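Local coordinates for TIR protein (Paracoccus denitrificans PD1222, PDB 3H16) that belongs to the bacterial TIR-domain proteins, built on a flavodoxin-like alpha/beta fold with a parallel sheet between helices, at residues H41-A45 with A46-V50; R65-D68 with K69-S73; K88-P91 with Q92-D96. One frame throughout, in Å; residues are numbered along the deposited sequence.

Contact 1 (H41-A45 with A46-V50); sequences HTLRA and AGAEV
Arg44 lays its chain over Val50, its CG lying 3.9 Å from Val50 CG2. With CG anti to the carbonyl carbon (chi1 -66°) and the chain extended as far as NE, the guanidinium is carried across the turn until NH2 stands 2.8 Å from Val50 O, a weak bond, strongly bent at the hydrogen (119°). Val50 CB lies at the edge of the guanidinium, in its plane. The same CG2 of Val50 also packs 3.8 Å from Leu43 CB, the two side chains crossing at about a right angle. Leu43 CD2 lies more loosely beside Ala48 CB.

The backbone linking these side chains closes the helix in a Schellman motif. Gly47, at positive phi (105°), turns the chain back: its N donates to Arg44 O at 2.8 Å, and Ala48 N donates to Leu43 O at 3.0 Å in a nearly straight bond. Leu43 O also takes a weak bond from Ala46 N. A CH...O contact of 3.3 Å from Arg44 CA to Ala48 O accompanies the turn.

Helix 32-45 thus ends here and passes into strand 50-57, at one margin of the parallel sheet. Val50 leans on Ile25 of the adjoining strand 21-28, while Ala46 and Ala48 pack against Met149 of helix 141-153, which Thr42 also touches through Asp142 and Val145.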
loop_
_atom_site.group_PDB
_atom_site.type_symbol
_atom_site.label_atom_id
_atom_site.label_comp_id
_atom_site.label_asym_id
_atom_site.label_seq_id
_atom_site.Cartn_x
_atom_site.Cartn_y
_atom_site.Cartn_z
ATOM N N HIS B 41 15.967 -9.272 13.482
ATOM C CA HIS B 41 16.914 -10.233 12.931
ATOM C C HIS B 41 16.573 -10.469 11.458
ATOM O O HIS B 41 17.421 -10.284 10.573
ATOM C CB HIS B 41 16.838 -11.555 13.703
ATOM C CG HIS B 41 17.932 -12.519 13.364
ATOM N ND1 HIS B 41 19.245 -12.311 13.729
ATOM C CD2 HIS B 41 17.911 -13.686 12.678
ATOM C CE1 HIS B 41 19.986 -13.309 13.281
ATOM N NE2 HIS B 41 19.202 -14.156 12.641
ATOM N N THR B 42 15.321 -10.855 11.209
ATOM C CA THR B 42 14.838 -11.120 9.857
ATOM C C THR B 42 15.063 -9.954 8.905
ATOM O O THR B 42 15.458 -10.159 7.761
ATOM C CB THR B 42 13.355 -11.457 9.867
ATOM O OG1 THR B 42 13.134 -12.534 10.779
ATOM C CG2 THR B 42 12.893 -11.870 8.479
ATOM N N LEU B 43 14.802 -8.737 9.370
ATOM C CA LEU B 43 15.007 -7.555 8.551
ATOM C C LEU B 43 16.487 -7.339 8.216
ATOM O O LEU B 43 16.833 -7.056 7.066
ATOM C CB LEU B 43 14.462 -6.324 9.268
ATOM C CG LEU B 43 13.018 -5.895 9.010
ATOM C CD1 LEU B 43 12.661 -4.755 9.965
ATOM C CD2 LEU B 43 12.864 -5.445 7.565
ATOM N N ARG B 44 17.364 -7.464 9.210
ATOM C CA ARG B 44 18.800 -7.279 8.973
ATOM C C ARG B 44 19.336 -8.352 8.027
ATOM O O ARG B 44 20.158 -8.071 7.156
ATOM C CB ARG B 44 19.574 -7.315 10.290
ATOM C CG ARG B 44 19.260 -6.160 11.203
ATOM C CD ARG B 44 20.080 -6.214 12.468
ATOM N NE ARG B 44 19.563 -5.284 13.466
ATOM C CZ ARG B 44 20.034 -5.175 14.704
ATOM N NH1 ARG B 44 21.043 -5.939 15.104
ATOM N NH2 ARG B 44 19.486 -4.311 15.547
ATOM N N ALA B 45 18.864 -9.581 8.212
ATOM C CA ALA B 45 19.267 -10.695 7.364
ATOM C C ALA B 45 18.899 -10.377 5.927
ATOM O O ALA B 45 19.534 -10.877 5.000
ATOM C CB ALA B 45 18.565 -11.974 7.800
ATOM N N ALA B 46 17.873 -9.551 5.740
ATOM C CA ALA B 46 17.442 -9.193 4.397
ATOM C C ALA B 46 18.157 -7.947 3.888
ATOM O O ALA B 46 17.901 -7.484 2.773
ATOM C CB ALA B 46 15.937 -8.987 4.355
ATOM N N GLY B 47 19.046 -7.395 4.706
ATOM C CA GLY B 47 19.793 -6.234 4.263
ATOM C C GLY B 47 19.399 -4.886 4.823
ATOM O O GLY B 47 19.970 -3.871 4.430
ATOM N N ALA B 48 18.432 -4.845 5.730
ATOM C CA ALA B 48 18.046 -3.560 6.292
ATOM C C ALA B 48 18.913 -3.240 7.500
ATOM O O ALA B 48 19.369 -4.134 8.210
ATOM C CB ALA B 48 16.569 -3.571 6.686
ATOM N N GLU B 49 19.159 -1.954 7.705
ATOM C CA GLU B 49 19.943 -1.479 8.837
ATOM C C GLU B 49 18.855 -1.110 9.848
ATOM O O GLU B 49 18.088 -0.167 9.629
ATOM C CB GLU B 49 20.756 -0.257 8.420
ATOM C CG GLU B 49 21.940 0.045 9.303
ATOM C CD GLU B 49 21.526 0.428 10.697
ATOM O OE1 GLU B 49 20.618 1.277 10.826
ATOM O OE2 GLU B 49 22.109 -0.112 11.659
ATOM N N VAL B 50 18.791 -1.858 10.947
ATOM C CA VAL B 50 17.750 -1.666 11.948
ATOM C C VAL B 50 18.188 -1.368 13.380
ATOM O O VAL B 50 19.096 -2.017 13.904
ATOM C CB VAL B 50 16.858 -2.936 12.022
ATOM C CG1 VAL B 50 15.605 -2.665 12.841
ATOM C CG2 VAL B 50 16.510 -3.411 10.631
#

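Contact 2 (R65-D68 with K69-S73); sequences RSID and KGLGS
Ile67 and Leu71 meet one helical turn apart, lying side by side and pointing the same way, with Ile67 CG2 at 3.4 Å from Leu71 CD1. The branch that touches is fixed by the first torsion of Ile67 (-67°), which sets CG2 anti to the backbone N and beside the carbonyl carbon, on the side facing the next turn. Leu71 also drapes over the backbone before it, its CB 3.3 Å from Ile67 O.

Beneath the side chains runs the helix ladder. Lys69 N donates to Arg65 O at 2.9 Å and Gly70 N to Ser66 O at 3.0 Å, both almost straight, and Leu71 N follows to Ile67 O at 2.8 Å. The ladder weakens at its last rung, where Gly72 N reaches Asp68 O in a weak bond, bent to 123° at the hydrogen.

Farther out, Ile67 and Leu71 both rest on Phe24 of strand 21-28 and Ile109 of strand 109-113. Lys69 sends its extended chain off another flank, to a cation-pi contact with Phe55 of strand 50-57. Arg108 NH2 donates a hydrogen bond to Leu71 O near the helix end. This is an amphipathic helix packed on a parallel sheet, as in the flavodoxin-like fold of TIR domains.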
loop_
_atom_site.group_PDB
_atom_site.type_symbol
_atom_site.label_atom_id
_atom_site.label_comp_id
_atom_site.label_asym_id
_atom_site.label_seq_id
_atom_site.Cartn_x
_atom_site.Cartn_y
_atom_site.Cartn_z
ATOM N N ARG B 65 8.213 12.367 21.249
ATOM C CA ARG B 65 9.651 12.566 21.102
ATOM C C ARG B 65 10.370 11.353 20.555
ATOM O O ARG B 65 11.320 11.487 19.784
ATOM C CB ARG B 65 10.281 12.963 22.444
ATOM C CG ARG B 65 9.797 14.299 22.989
ATOM C CD ARG B 65 10.561 14.715 24.238
ATOM N NE ARG B 65 10.048 15.968 24.785
ATOM C CZ ARG B 65 8.852 16.104 25.352
ATOM N NH1 ARG B 65 8.037 15.065 25.454
ATOM N NH2 ARG B 65 8.466 17.287 25.810
ATOM N N SER B 66 9.925 10.168 20.961
ATOM C CA SER B 66 10.547 8.939 20.493
ATOM C C SER B 66 10.480 8.847 18.973
ATOM O O SER B 66 11.450 8.440 18.324
ATOM C CB SER B 66 9.855 7.721 21.112
ATOM O OG SER B 66 10.463 6.513 20.672
ATOM N N ILE B 67 9.333 9.225 18.413
ATOM C CA ILE B 67 9.128 9.183 16.972
ATOM C C ILE B 67 10.012 10.207 16.273
ATOM O O ILE B 67 10.624 9.904 15.247
ATOM C CB ILE B 67 7.642 9.442 16.612
ATOM C CG1 ILE B 67 6.774 8.291 17.119
ATOM C CG2 ILE B 67 7.468 9.546 15.108
ATOM C CD1 ILE B 67 7.020 6.976 16.412
ATOM N N ASP B 68 10.081 11.418 16.823
ATOM C CA ASP B 68 10.911 12.474 16.234
ATOM C C ASP B 68 12.345 11.985 16.145
ATOM O O ASP B 68 12.975 12.071 15.096
ATOM C CB ASP B 68 10.866 13.743 17.090
ATOM C CG ASP B 68 9.481 14.361 17.150
ATOM O OD1 ASP B 68 8.941 14.726 16.085
ATOM O OD2 ASP B 68 8.935 14.484 18.266
ATOM N N LYS B 69 12.847 11.468 17.261
ATOM C CA LYS B 69 14.202 10.942 17.340
ATOM C C LYS B 69 14.405 9.887 16.262
ATOM O O LYS B 69 15.304 10.009 15.427
ATOM C CB LYS B 69 14.450 10.323 18.720
ATOM C CG LYS B 69 15.819 9.671 18.883
ATOM C CD LYS B 69 15.934 8.956 20.224
ATOM C CE LYS B 69 17.231 8.167 20.338
ATOM N NZ LYS B 69 17.262 7.333 21.578
ATOM N N GLY B 70 13.562 8.854 16.284
ATOM C CA GLY B 70 13.669 7.789 15.303
ATOM C C GLY B 70 13.675 8.273 13.861
ATOM O O GLY B 70 14.429 7.769 13.024
ATOM N N LEU B 71 12.836 9.261 13.570
ATOM C CA LEU B 71 12.738 9.793 12.224
ATOM C C LEU B 71 13.884 10.734 11.895
ATOM O O LEU B 71 14.150 11.020 10.725
ATOM C CB LEU B 71 11.390 10.498 12.043
ATOM C CG LEU B 71 10.183 9.570 11.866
ATOM C CD1 LEU B 71 8.886 10.327 12.087
ATOM C CD2 LEU B 71 10.222 8.978 10.475
ATOM N N GLY B 72 14.576 11.199 12.928
ATOM C CA GLY B 72 15.690 12.105 12.717
ATOM C C GLY B 72 16.946 11.439 12.179
ATOM O O GLY B 72 17.819 12.114 11.632
ATOM N N SER B 73 17.041 10.119 12.323
ATOM C CA SER B 73 18.215 9.380 11.859
ATOM C C SER B 73 17.853 8.160 11.008
ATOM O O SER B 73 18.737 7.445 10.541
ATOM C CB SER B 73 19.039 8.909 13.058
ATOM O OG SER B 73 19.143 9.927 14.036
#

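Contact 3 (K88-P91 with Q92-D96); sequences KEWP and QKELD
Just ahead of the short helix 92-95, Pro91 O accepts from Glu94 N at 2.9 Å and, weakly, from Leu95 N at 3.4 Å. The helix is itself loosely bonded, and Gln92 O accepts from both Leu95 N and Asp96 N.

Four side chains meet here. The Pro91 ring lies alongside Glu94, the two pointing the same way, with Pro91 CD 3.6 Å from Glu94 CB. Leu95 meets Trp90 near the base of the indole: its CD2 lies 3.9 Å from Trp90 CB and a little farther from the pyrrole carbon CD1, the two side chains crossing at about a right angle. Glu94 CG passes 4.1 Å from Trp90 CE3, placed there by a first torsion of -156° that puts it on the far side from the backbone N. The carboxylate and indole planes are nearly parallel, 11° apart. Gln92 reaches forward past the end of the short helix to Asp96, NE2 donating to Asp96 OD1 at 2.9 Å from above the carboxylate plane.

Both polar ends are held from outside. Glu94 OE1 accepts from Ser62 OG, just before helix 63-73, and from Arg64 N in its first turn, two bonds that grip this oxygen; Trp90 NE1 donates to Phe85 O, and the indole also meets the Phe85 ring. Leu63 is touched by Trp90, Glu94 and Leu95 together. What results is a loop-to-helix junction with proline just ahead of the first helical turn, clamped to the beginning of the neighbouring helix in the TIR fold.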
loop_
_atom_site.group_PDB
_atom_site.type_symbol
_atom_site.label_atom_id
_atom_site.label_comp_id
_atom_site.label_asym_id
_atom_site.label_seq_id
_atom_site.Cartn_x
_atom_site.Cartn_y
_atom_site.Cartn_z
ATOM N N LYS B 88 -0.924 1.062 27.034
ATOM C CA LYS B 88 -0.035 2.083 27.584
ATOM C C LYS B 88 -0.797 3.388 27.843
ATOM O O LYS B 88 -0.290 4.285 28.516
ATOM C CB LYS B 88 1.140 2.354 26.634
ATOM C CG LYS B 88 2.160 1.225 26.519
ATOM C CD LYS B 88 2.984 1.085 27.783
ATOM C CE LYS B 88 3.906 -0.106 27.708
ATOM N NZ LYS B 88 3.116 -1.311 27.406
ATOM N N GLU B 89 -2.009 3.491 27.301
ATOM C CA GLU B 89 -2.844 4.679 27.478
ATOM C C GLU B 89 -2.204 5.967 26.957
ATOM O O GLU B 89 -1.964 6.898 27.722
ATOM C CB GLU B 89 -3.191 4.875 28.959
ATOM C CG GLU B 89 -4.047 3.786 29.573
ATOM C CD GLU B 89 -4.588 4.188 30.935
ATOM O OE1 GLU B 89 -3.777 4.470 31.844
ATOM O OE2 GLU B 89 -5.825 4.230 31.095
ATOM N N TRP B 90 -1.928 6.029 25.663
ATOM C CA TRP B 90 -1.328 7.233 25.115
ATOM C C TRP B 90 -2.434 8.241 24.872
ATOM O O TRP B 90 -3.505 7.877 24.390
ATOM C CB TRP B 90 -0.649 6.949 23.774
ATOM C CG TRP B 90 0.245 5.761 23.743
ATOM C CD1 TRP B 90 -0.034 4.540 23.202
ATOM C CD2 TRP B 90 1.577 5.683 24.245
ATOM N NE1 TRP B 90 1.044 3.706 23.332
ATOM C CE2 TRP B 90 2.050 4.381 23.972
ATOM C CE3 TRP B 90 2.421 6.587 24.900
ATOM C CZ2 TRP B 90 3.330 3.956 24.330
ATOM C CZ3 TRP B 90 3.696 6.166 25.255
ATOM C CH2 TRP B 90 4.138 4.858 24.968
ATOM N N PRO B 91 -2.200 9.520 25.209
ATOM C CA PRO B 91 -3.215 10.559 24.995
ATOM C C PRO B 91 -3.327 10.771 23.486
ATOM O O PRO B 91 -2.403 10.422 22.746
ATOM C CB PRO B 91 -2.618 11.781 25.689
ATOM C CG PRO B 91 -1.695 11.187 26.725
ATOM C CD PRO B 91 -1.063 10.048 25.979
ATOM N N GLN B 92 -4.436 11.337 23.018
ATOM C CA GLN B 92 -4.593 11.562 21.578
ATOM C C GLN B 92 -3.431 12.382 21.007
ATOM O O GLN B 92 -2.898 12.072 19.941
ATOM C CB GLN B 92 -5.913 12.287 21.289
ATOM C CG GLN B 92 -6.083 12.713 19.834
ATOM C CD GLN B 92 -6.326 11.543 18.903
ATOM O OE1 GLN B 92 -7.340 10.852 19.015
ATOM N NE2 GLN B 92 -5.397 11.312 17.979
ATOM N N LYS B 93 -3.047 13.431 21.727
ATOM C CA LYS B 93 -1.968 14.308 21.297
ATOM C C LYS B 93 -0.632 13.559 21.162
ATOM O O LYS B 93 0.309 14.051 20.536
ATOM C CB LYS B 93 -1.829 15.464 22.296
ATOM C CG LYS B 93 -1.056 16.667 21.776
ATOM C CD LYS B 93 -1.060 17.818 22.784
ATOM C CE LYS B 93 -2.466 18.356 23.028
ATOM N NZ LYS B 93 -2.474 19.454 24.036
ATOM N N GLU B 94 -0.552 12.367 21.739
ATOM C CA GLU B 94 0.676 11.590 21.676
ATOM C C GLU B 94 0.667 10.691 20.438
ATOM O O GLU B 94 1.718 10.279 19.948
ATOM C CB GLU B 94 0.815 10.744 22.943
ATOM C CG GLU B 94 2.238 10.350 23.284
ATOM C CD GLU B 94 3.071 11.532 23.740
ATOM O OE1 GLU B 94 4.290 11.358 23.948
ATOM O OE2 GLU B 94 2.506 12.634 23.895
ATOM N N LEU B 95 -0.529 10.395 19.939
ATOM C CA LEU B 95 -0.685 9.549 18.771
ATOM C C LEU B 95 -0.574 10.324 17.471
ATOM O O LEU B 95 -0.094 9.791 16.475
ATOM C CB LEU B 95 -2.038 8.841 18.821
ATOM C CG LEU B 95 -2.158 7.832 19.963
ATOM C CD1 LEU B 95 -3.441 7.027 19.832
ATOM C CD2 LEU B 95 -0.937 6.899 19.926
ATOM N N ASP B 96 -1.002 11.585 17.491
ATOM C CA ASP B 96 -0.999 12.452 16.307
ATOM C C ASP B 96 0.219 12.425 15.375
ATOM O O ASP B 96 0.064 12.488 14.153
ATOM C CB ASP B 96 -1.281 13.909 16.713
ATOM C CG ASP B 96 -2.710 14.120 17.223
ATOM O OD1 ASP B 96 -3.615 13.349 16.827
ATOM O OD2 ASP B 96 -2.926 15.071 18.007
#

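Overall arrangement
From the N terminus, contact 1 comes first, ending helix 32-45 and turning the chain into strand 50-57, the outermost strand on that side of the sheet. That strand leads on to helix 63-73, which contact 2 covers from its third residue to its end. After strand 74-81 and helix 83-86, contact 3 starts the short helix 92-95. The three are strictly in series, so none nests in or crosses another, and each spans a single continuous stretch. Contacts 1 and 3 lie on opposite sides of the chain's centre, their centres about 29 Å apart. Contact 2 lies nearer to contact 3, about 16 Å between centres, and helix 63-73 joins them: its start meets contact 3, while its later turns pack on the sheet.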